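Local structure of phosphoenolpyruvate--glycerone phosphotransferase (Enterococcus faecalis, 3B48) at residues Lys5-Leu10 / Glu33-Ser38; Glu66-Ala71 / His94-Asp99; Leu10-Lys15 / Phe70-Ser75. The protein probably serves as the phosphoryl donor of a dihydroxyacetone kinase complex, relaying a phosphoryl group from phosphoenolpyruvate by way of histidine residues. All blocks are in the same frame, centred on the assembly; numbering follows the deposited sequence.

How the interactions relate
All three contacts are largely buried and belong to one parallel sheet, interactions 1 and 2 flanking the central pair of strands that interaction 3 joins. The centres of interactions 1 and 2 lie about 6 Å from the chain centre, that of interaction 3 about 10 Å. Strand 6-11 serves interactions 1 and 3, sharing L10; strand 66-71 serves interactions 2 and 3, sharing F70 and A71. Interactions 1 and 2 combine regular strand pairing and apolar packing with histidine-carboxylate bonds, one histidine on an aspartate in interaction 1, two on a glutamate in interaction 2. Interaction 3 turns to loop polar groups and a water. Interactions 2 and 3 also reach the second subunit.

Interaction 1: residues Lys5-Leu10 / Glu33-Ser38; sequences KADILL and EITIHS
Just ahead of strand 35-38, I34 reaches across to fit its CD1 into the notch between A6 and I8, 3.4 Å from A6 CB and 3.6 Å from I8 CG1. With CG1 anti to the backbone N (chi1 -165°), the longer branch of I34 is carried over the A6 carbonyl to this notch. I36 divides its two branches between the next pair of bumps. Its CD1 presses on I8 CD1 at 3.3 Å, the two side chains running alongside each other, while its CG2 meets L10 CD1 at 3.4 Å; both contacts are tight.

The face that carries D7, T35, L9 and H37 is the more polar one. H37 NE2 donates a nearly straight bond (169°) to D7 OD2 at 2.8 Å, which accepts through its anti lone pair, and the imidazole and carboxylate planes lie only 12° apart. D7 OD1 is held in turn by a salt bridge to R65, so both oxygens of the carboxylate are engaged. T35 runs alongside D7, its CB against OD2, and L9 CD1 approaches the H37 ring obliquely.

Between the faces, parallel strand bonds alternate, with I8 O accepting from H37 N at 2.8 Å. Strands 6-11 and 35-38 are the two ends of a beta-alpha-beta unit through helix 15-27. Helix 102-113 packs on I8, L10 and I34, helix 51-60 on L9 and H37, and strand 66-71 continues the sheet beyond strand 6-11.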
loop_
_atom_site.group_PDB
_atom_site.type_symbol
_atom_site.label_atom_id
_atom_site.label_comp_id
_atom_site.label_asym_id
_atom_site.label_seq_id
_atom_site.Cartn_x
_atom_site.Cartn_y
_atom_site.Cartn_z
ATOM N N LYS B 5 -18.532 -3.964 -15.538
ATOM C CA LYS B 5 -18.625 -4.367 -14.148
ATOM C C LYS B 5 -17.295 -4.839 -13.591
ATOM O O LYS B 5 -16.723 -5.819 -14.055
ATOM C CB LYS B 5 -19.758 -5.368 -13.960
ATOM C CG LYS B 5 -21.089 -4.653 -13.868
ATOM C CD LYS B 5 -22.191 -5.344 -14.624
ATOM C CE LYS B 5 -23.455 -4.512 -14.587
ATOM N NZ LYS B 5 -24.643 -5.384 -14.782
ATOM N N ALA B 6 -16.808 -4.098 -12.598
ATOM C CA ALA B 6 -15.508 -4.345 -11.993
ATOM C C ALA B 6 -15.553 -4.377 -10.461
ATOM O O ALA B 6 -16.326 -3.653 -9.816
ATOM C CB ALA B 6 -14.495 -3.346 -12.472
ATOM N N ASP B 7 -14.746 -5.277 -9.909
ATOM C CA ASP B 7 -14.487 -5.320 -8.484
ATOM C C ASP B 7 -12.989 -5.329 -8.252
ATOM O O ASP B 7 -12.226 -5.951 -9.024
ATOM C CB ASP B 7 -15.098 -6.569 -7.848
ATOM C CG ASP B 7 -16.593 -6.646 -8.024
ATOM O OD1 ASP B 7 -17.048 -6.570 -9.181
ATOM O OD2 ASP B 7 -17.317 -6.822 -7.013
ATOM N N ILE B 8 -12.588 -4.626 -7.193
ATOM C CA ILE B 8 -11.228 -4.645 -6.685
ATOM C C ILE B 8 -11.173 -5.458 -5.410
ATOM O O ILE B 8 -11.854 -5.161 -4.410
ATOM C CB ILE B 8 -10.693 -3.227 -6.400
ATOM C CG1 ILE B 8 -10.531 -2.437 -7.703
ATOM C CG2 ILE B 8 -9.368 -3.295 -5.621
ATOM C CD1 ILE B 8 -10.410 -0.962 -7.502
ATOM N N LEU B 9 -10.347 -6.490 -5.446
ATOM C CA LEU B 9 -10.177 -7.363 -4.284
ATOM C C LEU B 9 -8.771 -7.145 -3.735
ATOM O O LEU B 9 -7.754 -7.293 -4.465
ATOM C CB LEU B 9 -10.430 -8.843 -4.624
ATOM C CG LEU B 9 -11.792 -9.397 -5.090
ATOM C CD1 LEU B 9 -12.271 -8.825 -6.461
ATOM C CD2 LEU B 9 -11.687 -10.936 -5.141
ATOM N N LEU B 10 -8.771 -6.767 -2.454
ATOM C CA LEU B 10 -7.613 -6.320 -1.709
ATOM C C LEU B 10 -7.225 -7.406 -0.711
ATOM O O LEU B 10 -7.933 -7.621 0.285
ATOM C CB LEU B 10 -7.953 -5.032 -0.927
ATOM C CG LEU B 10 -8.545 -3.848 -1.716
ATOM C CD1 LEU B 10 -9.045 -2.807 -0.730
ATOM C CD2 LEU B 10 -7.465 -3.270 -2.557
ATOM N N GLU B 33 -17.630 3.896 -9.608
ATOM C CA GLU B 33 -17.869 2.939 -10.685
ATOM C C GLU B 33 -17.154 1.596 -10.464
ATOM O O GLU B 33 -16.869 0.880 -11.407
ATOM C CB GLU B 33 -17.513 3.565 -12.079
ATOM N N ILE B 34 -16.878 1.239 -9.210
ATOM C CA ILE B 34 -16.211 -0.034 -8.926
ATOM C C ILE B 34 -16.519 -0.510 -7.506
ATOM O O ILE B 34 -16.663 0.314 -6.574
ATOM C CB ILE B 34 -14.698 0.063 -9.225
ATOM C CG1 ILE B 34 -14.051 -1.322 -9.287
ATOM C CG2 ILE B 34 -13.994 1.031 -8.247
ATOM C CD1 ILE B 34 -12.851 -1.357 -10.198
ATOM N N THR B 35 -16.685 -1.816 -7.356
ATOM C CA THR B 35 -16.882 -2.411 -6.026
ATOM C C THR B 35 -15.525 -2.835 -5.444
ATOM O O THR B 35 -14.716 -3.434 -6.137
ATOM C CB THR B 35 -17.910 -3.547 -6.057
ATOM O OG1 THR B 35 -19.127 -3.024 -6.609
ATOM C CG2 THR B 35 -18.233 -4.060 -4.622
ATOM N N ILE B 36 -15.265 -2.455 -4.192
ATOM C CA ILE B 36 -14.024 -2.792 -3.466
ATOM C C ILE B 36 -14.365 -3.787 -2.365
ATOM O O ILE B 36 -15.294 -3.564 -1.618
ATOM C CB ILE B 36 -13.363 -1.551 -2.785
ATOM C CG1 ILE B 36 -13.235 -0.353 -3.735
ATOM C CG2 ILE B 36 -12.013 -1.884 -2.208
ATOM C CD1 ILE B 36 -12.517 -0.638 -5.027
ATOM N N HIS B 37 -13.590 -4.863 -2.262
ATOM C CA HIS B 37 -13.768 -5.853 -1.200
ATOM C C HIS B 37 -12.529 -5.798 -0.282
ATOM O O HIS B 37 -11.400 -5.927 -0.770
ATOM C CB HIS B 37 -13.952 -7.256 -1.802
ATOM C CG HIS B 37 -15.118 -7.365 -2.746
ATOM N ND1 HIS B 37 -16.372 -7.768 -2.342
ATOM C CD2 HIS B 37 -15.223 -7.094 -4.068
ATOM C CE1 HIS B 37 -17.189 -7.774 -3.375
ATOM N NE2 HIS B 37 -16.519 -7.359 -4.435
ATOM N N SER B 38 -12.738 -5.563 1.021
ATOM C CA SER B 38 -11.656 -5.660 1.978
ATOM C C SER B 38 -11.461 -7.124 2.371
ATOM O O SER B 38 -12.280 -7.701 3.120
ATOM C CB SER B 38 -11.918 -4.790 3.220
ATOM O OG SER B 38 -10.899 -5.017 4.185
HETATM O O HOH W 1 -18.249 -1.356 -11.484
#

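Interaction 2: residues Glu66-Ala71 / His94-Asp99; sequences EFLIFA and HYHLVD
I69 lays its CD1 over one face of the Y95 ring, 3.7 Å from the centroid, and its CG1 follows toward the phenol end. The methyl stands 17° off the ring normal, a CH-pi contact in which the aliphatic chain crosses the tyrosine at about a right angle. The hydroxyl of Y95 is anchored beyond the pair, on the backbone carbonyl of S80. On the same side of the sheet, I69 CG2 touches L97 CD2.

A second CH-pi contact lies farther along, where V98 CG2 rests over a face of the F70 ring, offset toward its rim near CZ. The same methyl approaches L68 CB, so V98 wedges between the two residues.

Strands 66-71 and 95-97 are neighbours in the parallel alpha/beta sheet, joined by a beta-alpha-beta crossover through helices 75-84 and 89-92. Their backbones are knit in the regular parallel pattern: F67 N to H94 O, H96 N to F67 O, I69 N to H96 O and V98 N to I69 O.

At the start of the strands, E66 gathers two histidines. H96 NE2 donates to its OE1 at 3.0 Å from the anti side, and H94 ND1 reaches the same oxygen at 3.2 Å from the syn side, the two coming from opposite faces of the carboxylate plane. A bend at chi2 (-60°) folds the E66 chain back to this meeting point, where the carboxylate would probably favour a positive charge on either ring. L68 CD2 packs 3.4 Å from H96 CD2. Helix 119-127 covers E66, L68, H96 and V98, while W134 of the second subunit packs on A71 and L97.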
loop_
_atom_site.group_PDB
_atom_site.type_symbol
_atom_site.label_atom_id
_atom_site.label_comp_id
_atom_site.label_asym_id
_atom_site.label_seq_id
_atom_site.Cartn_x
_atom_site.Cartn_y
_atom_site.Cartn_z
ATOM N N GLU B 66 -15.671 -8.284 -13.893
ATOM C CA GLU B 66 -14.224 -8.488 -13.962
ATOM C C GLU B 66 -13.647 -8.312 -12.584
ATOM O O GLU B 66 -13.917 -7.306 -11.927
ATOM C CB GLU B 66 -13.585 -7.461 -14.899
ATOM C CG GLU B 66 -14.273 -7.442 -16.242
ATOM C CD GLU B 66 -14.195 -8.791 -16.948
ATOM O OE1 GLU B 66 -13.256 -9.579 -16.641
ATOM O OE2 GLU B 66 -15.064 -9.039 -17.820
ATOM N N PHE B 67 -12.867 -9.288 -12.137
ATOM C CA PHE B 67 -12.318 -9.255 -10.769
ATOM C C PHE B 67 -10.826 -9.006 -10.788
ATOM O O PHE B 67 -10.055 -9.845 -11.291
ATOM C CB PHE B 67 -12.615 -10.545 -10.003
ATOM C CG PHE B 67 -14.086 -10.888 -9.916
ATOM C CD1 PHE B 67 -14.895 -10.317 -8.920
ATOM C CD2 PHE B 67 -14.653 -11.802 -10.812
ATOM C CE1 PHE B 67 -16.240 -10.626 -8.830
ATOM C CE2 PHE B 67 -15.995 -12.124 -10.746
ATOM C CZ PHE B 67 -16.803 -11.549 -9.757
ATOM N N LEU B 68 -10.446 -7.857 -10.223
ATOM C CA LEU B 68 -9.042 -7.397 -10.116
ATOM C C LEU B 68 -8.459 -7.639 -8.736
ATOM O O LEU B 68 -8.956 -7.099 -7.730
ATOM C CB LEU B 68 -8.933 -5.903 -10.458
ATOM C CG LEU B 68 -9.768 -5.343 -11.617
ATOM C CD1 LEU B 68 -9.191 -4.009 -12.075
ATOM C CD2 LEU B 68 -9.960 -6.299 -12.813
ATOM N N ILE B 69 -7.429 -8.478 -8.684
ATOM C CA ILE B 69 -6.834 -8.918 -7.405
ATOM C C ILE B 69 -5.495 -8.232 -7.098
ATOM O O ILE B 69 -4.546 -8.383 -7.857
ATOM C CB ILE B 69 -6.712 -10.495 -7.308
ATOM C CG1 ILE B 69 -8.067 -11.138 -6.988
ATOM C CG2 ILE B 69 -5.807 -10.904 -6.181
ATOM C CD1 ILE B 69 -9.012 -11.246 -8.136
ATOM N N PHE B 70 -5.464 -7.452 -6.013
ATOM C CA PHE B 70 -4.252 -6.838 -5.494
ATOM C C PHE B 70 -3.825 -7.477 -4.146
ATOM O O PHE B 70 -4.663 -7.749 -3.286
ATOM C CB PHE B 70 -4.419 -5.325 -5.308
ATOM C CG PHE B 70 -4.901 -4.615 -6.526
ATOM C CD1 PHE B 70 -4.042 -3.799 -7.254
ATOM C CD2 PHE B 70 -6.211 -4.770 -6.973
ATOM C CE1 PHE B 70 -4.485 -3.154 -8.395
ATOM C CE2 PHE B 70 -6.656 -4.096 -8.108
ATOM C CZ PHE B 70 -5.795 -3.306 -8.820
ATOM N N ALA B 71 -2.529 -7.729 -3.996
ATOM C CA ALA B 71 -1.957 -8.215 -2.732
ATOM C C ALA B 71 -0.725 -7.386 -2.398
ATOM O O ALA B 71 -0.130 -6.741 -3.274
ATOM C CB ALA B 71 -1.612 -9.708 -2.806
ATOM N N HIS B 94 -12.326 -14.248 -16.016
ATOM C CA HIS B 94 -12.673 -12.989 -15.390
ATOM C C HIS B 94 -11.826 -12.638 -14.158
ATOM O O HIS B 94 -12.146 -11.696 -13.454
ATOM C CB HIS B 94 -14.174 -12.973 -15.081
ATOM C CG HIS B 94 -15.022 -13.106 -16.304
ATOM N ND1 HIS B 94 -14.872 -12.284 -17.404
ATOM C CD2 HIS B 94 -16.000 -13.987 -16.624
ATOM C CE1 HIS B 94 -15.728 -12.647 -18.341
ATOM N NE2 HIS B 94 -16.429 -13.673 -17.891
ATOM N N TYR B 95 -10.749 -13.391 -13.912
ATOM C CA TYR B 95 -9.899 -13.189 -12.725
ATOM C C TYR B 95 -8.529 -12.648 -13.121
ATOM O O TYR B 95 -7.777 -13.291 -13.887
ATOM C CB TYR B 95 -9.750 -14.512 -11.997
ATOM C CG TYR B 95 -9.026 -14.528 -10.650
ATOM C CD1 TYR B 95 -9.762 -14.676 -9.473
ATOM C CD2 TYR B 95 -7.613 -14.510 -10.549
ATOM C CE1 TYR B 95 -9.141 -14.754 -8.240
ATOM C CE2 TYR B 95 -6.981 -14.596 -9.289
ATOM C CZ TYR B 95 -7.780 -14.721 -8.151
ATOM O OH TYR B 95 -7.280 -14.824 -6.901
ATOM N N HIS B 96 -8.206 -11.464 -12.602
ATOM C CA HIS B 96 -6.989 -10.749 -13.022
ATOM C C HIS B 96 -6.091 -10.411 -11.841
ATOM O O HIS B 96 -6.418 -9.526 -11.022
ATOM C CB HIS B 96 -7.300 -9.450 -13.804
ATOM C CG HIS B 96 -8.475 -9.540 -14.745
ATOM N ND1 HIS B 96 -8.352 -9.908 -16.065
ATOM C CD2 HIS B 96 -9.789 -9.264 -14.555
ATOM C CE1 HIS B 96 -9.540 -9.875 -16.647
ATOM N NE2 HIS B 96 -10.431 -9.490 -15.748
ATOM N N LEU B 97 -4.954 -11.097 -11.772
ATOM C CA LEU B 97 -3.905 -10.816 -10.811
ATOM C C LEU B 97 -3.159 -9.584 -11.283
ATOM O O LEU B 97 -2.490 -9.606 -12.329
ATOM C CB LEU B 97 -2.913 -11.983 -10.736
ATOM C CG LEU B 97 -3.396 -13.300 -10.150
ATOM C CD1 LEU B 97 -2.390 -14.410 -10.451
ATOM C CD2 LEU B 97 -3.674 -13.181 -8.654
ATOM N N VAL B 98 -3.251 -8.503 -10.519
ATOM C CA VAL B 98 -2.711 -7.256 -11.020
ATOM C C VAL B 98 -1.333 -7.073 -10.448
ATOM O O VAL B 98 -1.165 -6.911 -9.239
ATOM C CB VAL B 98 -3.601 -6.019 -10.725
ATOM C CG1 VAL B 98 -3.226 -4.849 -11.663
ATOM C CG2 VAL B 98 -5.071 -6.350 -10.873
ATOM N N ASP B 99 -0.333 -7.131 -11.323
ATOM C CA ASP B 99 1.045 -6.949 -10.892
ATOM C C ASP B 99 1.293 -5.476 -10.607
ATOM O O ASP B 99 1.833 -4.741 -11.432
ATOM C CB ASP B 99 2.017 -7.482 -11.930
ATOM C CG ASP B 99 3.331 -7.886 -11.316
ATOM O OD1 ASP B 99 3.732 -7.254 -10.319
ATOM O OD2 ASP B 99 3.961 -8.835 -11.813
HETATM O O HOH W 2 -1.329 -6.615 -6.395
#

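Interaction 3: residues Leu10-Lys15 / Phe70-Ser75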
loop_
_atom_site.group_PDB
_atom_site.type_symbol
_atom_site.label_atom_id
_atom_site.label_comp_id
_atom_site.label_asym_id
_atom_site.label_seq_id
_atom_site.Cartn_x
_atom_site.Cartn_y
_atom_site.Cartn_z
ATOM N N LEU B 10 -8.771 -6.767 -2.454
ATOM C CA LEU B 10 -7.613 -6.320 -1.709
ATOM C C LEU B 10 -7.225 -7.406 -0.711
ATOM O O LEU B 10 -7.933 -7.621 0.285
ATOM C CB LEU B 10 -7.953 -5.032 -0.927
ATOM C CG LEU B 10 -8.545 -3.848 -1.716
ATOM C CD1 LEU B 10 -9.045 -2.807 -0.730
ATOM C CD2 LEU B 10 -7.465 -3.270 -2.557
ATOM N N VAL B 11 -6.101 -8.066 -0.984
ATOM C CA VAL B 11 -5.570 -9.143 -0.121
ATOM C C VAL B 11 -4.325 -8.708 0.680
ATOM O O VAL B 11 -3.438 -8.075 0.160
ATOM C CB VAL B 11 -5.304 -10.414 -0.935
ATOM C CG1 VAL B 11 -5.064 -11.601 -0.007
ATOM C CG2 VAL B 11 -6.498 -10.642 -1.905
ATOM N N SER B 12 -4.315 -9.014 1.975
ATOM C CA SER B 12 -3.192 -8.634 2.810
ATOM C C SER B 12 -3.192 -9.557 3.991
ATOM O O SER B 12 -4.194 -10.190 4.231
ATOM C CB SER B 12 -3.360 -7.169 3.271
ATOM O OG SER B 12 -2.270 -6.721 4.060
ATOM N N HIS B 13 -2.088 -9.630 4.739
ATOM C CA HIS B 13 -2.163 -10.123 6.129
ATOM C C HIS B 13 -3.048 -9.262 7.034
ATOM O O HIS B 13 -3.681 -9.762 7.915
ATOM C CB HIS B 13 -0.777 -10.213 6.760
ATOM C CG HIS B 13 -0.041 -11.460 6.415
ATOM N ND1 HIS B 13 0.803 -12.094 7.302
ATOM C CD2 HIS B 13 -0.033 -12.206 5.287
ATOM C CE1 HIS B 13 1.304 -13.173 6.730
ATOM N NE2 HIS B 13 0.811 -13.261 5.506
ATOM N N SER B 14 -3.072 -7.958 6.794
ATOM C CA SER B 14 -3.693 -6.992 7.704
ATOM C C SER B 14 -5.059 -6.613 7.179
ATOM O O SER B 14 -5.178 -6.118 6.056
ATOM C CB SER B 14 -2.785 -5.745 7.833
ATOM O OG SER B 14 -3.383 -4.637 8.490
ATOM N N LYS B 15 -6.080 -6.877 8.000
ATOM C CA LYS B 15 -7.439 -6.409 7.759
ATOM C C LYS B 15 -7.477 -4.894 7.956
ATOM O O LYS B 15 -8.234 -4.193 7.283
ATOM C CB LYS B 15 -8.460 -7.125 8.660
ATOM C CG LYS B 15 -9.923 -6.637 8.436
ATOM C CD LYS B 15 -10.977 -7.529 9.150
ATOM C CE LYS B 15 -12.329 -6.820 9.395
ATOM N NZ LYS B 15 -13.167 -6.646 8.151
ATOM N N PHE B 70 -5.464 -7.452 -6.013
ATOM C CA PHE B 70 -4.252 -6.838 -5.494
ATOM C C PHE B 70 -3.825 -7.477 -4.146
ATOM O O PHE B 70 -4.663 -7.749 -3.286
ATOM C CB PHE B 70 -4.419 -5.325 -5.308
ATOM C CG PHE B 70 -4.901 -4.615 -6.526
ATOM C CD1 PHE B 70 -4.042 -3.799 -7.254
ATOM C CD2 PHE B 70 -6.211 -4.770 -6.973
ATOM C CE1 PHE B 70 -4.485 -3.154 -8.395
ATOM C CE2 PHE B 70 -6.656 -4.096 -8.108
ATOM C CZ PHE B 70 -5.795 -3.306 -8.820
ATOM N N ALA B 71 -2.529 -7.729 -3.996
ATOM C CA ALA B 71 -1.957 -8.215 -2.732
ATOM C C ALA B 71 -0.725 -7.386 -2.398
ATOM O O ALA B 71 -0.130 -6.741 -3.274
ATOM C CB ALA B 71 -1.612 -9.708 -2.806
ATOM N N ASP B 72 -0.349 -7.355 -1.131
ATOM C CA ASP B 72 0.918 -6.716 -0.805
ATOM C C ASP B 72 2.065 -7.725 -0.819
ATOM O O ASP B 72 2.954 -7.650 -1.660
ATOM C CB ASP B 72 0.855 -5.938 0.500
ATOM C CG ASP B 72 0.172 -6.715 1.664
ATOM O OD1 ASP B 72 0.028 -7.972 1.630
ATOM O OD2 ASP B 72 -0.195 -6.018 2.647
ATOM N N LEU B 73 2.031 -8.681 0.097
ATOM C CA LEU B 73 3.214 -9.431 0.426
ATOM C C LEU B 73 2.894 -10.826 0.916
ATOM O O LEU B 73 1.811 -11.088 1.478
ATOM C CB LEU B 73 3.971 -8.721 1.567
ATOM C CG LEU B 73 4.496 -7.271 1.480
ATOM C CD1 LEU B 73 4.472 -6.692 2.849
ATOM C CD2 LEU B 73 5.909 -7.190 0.863
ATOM N N GLY B 74 3.880 -11.702 0.775
ATOM C CA GLY B 74 3.884 -12.967 1.460
ATOM C C GLY B 74 2.812 -13.927 1.050
ATOM O O GLY B 74 2.729 -14.322 -0.099
ATOM N N SER B 75 2.000 -14.309 2.022
ATOM C CA SER B 75 1.010 -15.344 1.846
ATOM C C SER B 75 -0.241 -14.755 1.216
ATOM O O SER B 75 -1.067 -15.483 0.679
ATOM C CB SER B 75 0.689 -16.021 3.190
ATOM O OG SER B 75 -0.119 -15.181 4.001
HETATM O O HOH W 3 0.448 -9.205 3.706
#
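S12 turns its OG away from its backbone N (chi1 -178°), while D72 tucks its carboxylate between its own backbone N and carbonyl carbon (chi1 46°), and the two groups meet across the strand ends. The hydroxyl donates to D72 OD2 at 2.6 Å from the syn side, 27° out of the carboxylate plane. S12 OG also accepts from S14 N at 3.1 Å, an ST turn, so one hydroxyl ties the turn to the aspartate. The other carboxylate oxygen, D72 OD1, takes L73 N and a water that accepts from H13 N, fixing the rotation of the group.

Just before these loops, strands 6-11 and 66-71 are paired in parallel as the centre of the sheet, V11 N donating to F70 O at 2.7 Å; the next link, D72 N to V11 O, is weak. Loops at the carboxyl ends of parallel strands commonly carry the functional groups of alpha/beta folds. H13 stands in such a loop, as does the phosphorylated histidine of mannose-type IIA relatives, and may correspond to it.

The H13 ring meets S75 at its edge, NE2 and OG forming a 2.6 Å hydrogen bond near the ring plane. S75 opens helix 75-84 behind the N-cap G74, and S14 caps helix 15-27. K132 of the second subunit bonds to the carbonyls of A71 and D72 here, and V103 of that subunit packs on D72.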